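Molybdopterin converting factor, subunit 1 (MoaD) (Helicobacter pylori, PDB 3RPF) probably serves as the small sulfur-carrier subunit of molybdopterin synthase, a ubiquitin-like protein that delivers sulfur through its C-terminal tail for molybdopterin formation. Local coordinates at residues E38-C43 / I65-P70. Sequence-based numbering, arbitrary orientation.
Sequences EWLGVC and ISLLPP
Side chains of Trp-39, Leu-40, Val-42 and Cys-43 pack on Leu-67, Pro-69 and Pro-70 in a largely apolar, buried contact, where the loop leading into strand 44-47 meets the end of strand 64-68 and the start of the C-terminal tail. Cys-43 sits nearest the strand end: its SG lies 3.8 Å from Pro-69 N and close to CG of the same proline, while its CA approaches Leu-68 O at 3.4 Å in a CA-H...O contact. SG takes this place beside Pro-69 because it stands anti to the carbonyl carbon of Cys-43 (chi1 -80°). The methyl CD2 of Leu-67 meets Leu-40 CD1 at 3.9 Å. The two prolines receive the other side chains: Trp-39 sets the CZ3 corner of its indole obliquely against Pro-69 CB (3.8 Å), and Val-42 lays CG2 alongside Pro-70 CD (3.8 Å), the two side chains crossing at about a right angle. One water bridges the backbones, donating to Val-42 O (3.1 Å) and to Leu-68 O (2.9 Å), two carbonyls that could not bond each other directly. Within 38-43, Val-42 N donates a hydrogen bond to Trp-39 O, holding the turn closed. The arrangement belongs to the ubiquitin-like fold, whose last strand runs on into the tail. Tyr-133 and Trp-122 of the neighbouring catalytic subunit hydrogen-bond Pro-70 O and Pro-69 O, while the rings of these prolines pack on the loop. Strand 64-68 lies between strands 4-7 and 44-47, and Leu-67 also packs on Val-5, Phe-7 and Ile-45 from these two neighbours.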
loop_
_atom_site.group_PDB
_atom_site.type_symbol
_atom_site.label_atom_id
_atom_site.label_comp_id
_atom_site.label_asym_id
_atom_site.label_seq_id
_atom_site.Cartn_x
_atom_site.Cartn_y
_atom_site.Cartn_z
ATOM N N GLU D 38 -11.227 35.358 11.635
ATOM C CA GLU D 38 -10.741 34.047 12.062
ATOM C C GLU D 38 -9.976 33.350 10.946
ATOM O O GLU D 38 -9.124 32.499 11.199
ATOM C CB GLU D 38 -11.928 33.148 12.455
ATOM C CG GLU D 38 -12.663 33.544 13.732
ATOM C CD GLU D 38 -13.447 34.848 13.607
ATOM O OE1 GLU D 38 -14.128 35.050 12.576
ATOM O OE2 GLU D 38 -13.385 35.669 14.551
ATOM N N TRP D 39 -10.291 33.723 9.712
ATOM C CA TRP D 39 -10.008 32.881 8.556
ATOM C C TRP D 39 -8.928 33.358 7.588
ATOM O O TRP D 39 -8.196 32.539 7.021
ATOM C CB TRP D 39 -11.306 32.635 7.769
ATOM C CG TRP D 39 -12.267 31.752 8.496
ATOM C CD1 TRP D 39 -13.513 32.080 8.943
ATOM C CD2 TRP D 39 -12.047 30.390 8.883
ATOM N NE1 TRP D 39 -14.088 31.003 9.573
ATOM C CE2 TRP D 39 -13.207 29.953 9.553
ATOM C CE3 TRP D 39 -10.981 29.495 8.726
ATOM C CZ2 TRP D 39 -13.332 28.658 10.064
ATOM C CZ3 TRP D 39 -11.107 28.214 9.231
ATOM C CH2 TRP D 39 -12.272 27.806 9.891
ATOM N N LEU D 40 -8.835 34.664 7.372
ATOM C CA LEU D 40 -7.971 35.174 6.308
ATOM C C LEU D 40 -6.493 34.837 6.497
ATOM O O LEU D 40 -5.748 34.712 5.523
ATOM C CB LEU D 40 -8.170 36.679 6.104
ATOM C CG LEU D 40 -8.903 37.049 4.813
ATOM C CD1 LEU D 40 -10.380 36.680 4.898
ATOM C CD2 LEU D 40 -8.731 38.530 4.518
ATOM N N GLY D 41 -6.072 34.680 7.747
ATOM C CA GLY D 41 -4.692 34.334 8.043
ATOM C C GLY D 41 -4.282 32.949 7.573
ATOM O O GLY D 41 -3.104 32.712 7.314
ATOM N N VAL D 42 -5.246 32.038 7.454
ATOM C CA VAL D 42 -4.939 30.623 7.186
ATOM C C VAL D 42 -5.531 30.087 5.877
ATOM O O VAL D 42 -5.237 28.959 5.475
ATOM C CB VAL D 42 -5.428 29.722 8.335
ATOM C CG1 VAL D 42 -4.818 30.163 9.658
ATOM C CG2 VAL D 42 -6.950 29.748 8.410
ATOM N N CYS D 43 -6.362 30.895 5.218
ATOM C CA CYS D 43 -7.033 30.486 3.983
ATOM C C CYS D 43 -6.188 30.703 2.723
ATOM O O CYS D 43 -5.601 31.770 2.536
ATOM C CB CYS D 43 -8.361 31.241 3.824
ATOM S SG CYS D 43 -9.742 30.575 4.787
ATOM N N ILE D 65 -14.093 33.840 -6.840
ATOM C CA ILE D 65 -12.959 33.735 -5.936
ATOM C C ILE D 65 -13.296 32.880 -4.722
ATOM O O ILE D 65 -14.224 33.203 -3.981
ATOM C CB ILE D 65 -12.517 35.133 -5.498
ATOM C CG1 ILE D 65 -11.876 35.849 -6.697
ATOM C CG2 ILE D 65 -11.601 35.035 -4.283
ATOM C CD1 ILE D 65 -11.341 37.232 -6.420
ATOM N N SER D 66 -12.537 31.803 -4.516
ATOM C CA SER D 66 -12.854 30.823 -3.475
ATOM C C SER D 66 -11.836 30.742 -2.331
ATOM O O SER D 66 -10.631 30.601 -2.559
ATOM C CB SER D 66 -13.043 29.433 -4.097
ATOM O OG SER D 66 -14.084 29.460 -5.056
ATOM N N LEU D 67 -12.347 30.825 -1.104
ATOM C CA LEU D 67 -11.530 30.759 0.107
ATOM C C LEU D 67 -11.471 29.327 0.636
ATOM O O LEU D 67 -12.511 28.700 0.868
ATOM C CB LEU D 67 -12.083 31.688 1.189
ATOM C CG LEU D 67 -11.710 33.175 1.135
ATOM C CD1 LEU D 67 -12.713 33.962 0.299
ATOM C CD2 LEU D 67 -11.593 33.770 2.536
ATOM N N LEU D 68 -10.251 28.833 0.849
ATOM C CA LEU D 68 -10.015 27.443 1.230
ATOM C C LEU D 68 -9.241 27.347 2.545
ATOM O O LEU D 68 -8.037 27.612 2.584
ATOM C CB LEU D 68 -9.232 26.724 0.124
ATOM C CG LEU D 68 -9.713 26.979 -1.305
ATOM C CD1 LEU D 68 -8.931 26.142 -2.301
ATOM C CD2 LEU D 68 -11.194 26.692 -1.425
ATOM N N PRO D 69 -9.937 26.974 3.629
ATOM C CA PRO D 69 -9.350 26.774 4.958
ATOM C C PRO D 69 -8.481 25.517 4.960
ATOM O O PRO D 69 -8.580 24.720 4.029
ATOM C CB PRO D 69 -10.577 26.545 5.850
ATOM C CG PRO D 69 -11.759 26.984 5.041
ATOM C CD PRO D 69 -11.388 26.730 3.627
ATOM N N PRO D 70 -7.643 25.337 5.993
ATOM C CA PRO D 70 -6.802 24.132 6.057
ATOM C C PRO D 70 -7.621 22.837 5.879
ATOM O O PRO D 70 -8.733 22.732 6.410
ATOM C CB PRO D 70 -6.201 24.202 7.463
ATOM C CG PRO D 70 -6.205 25.673 7.799
ATOM C CD PRO D 70 -7.424 26.246 7.134
HETATM O O HOH W 1 -5.667 26.412 3.751
#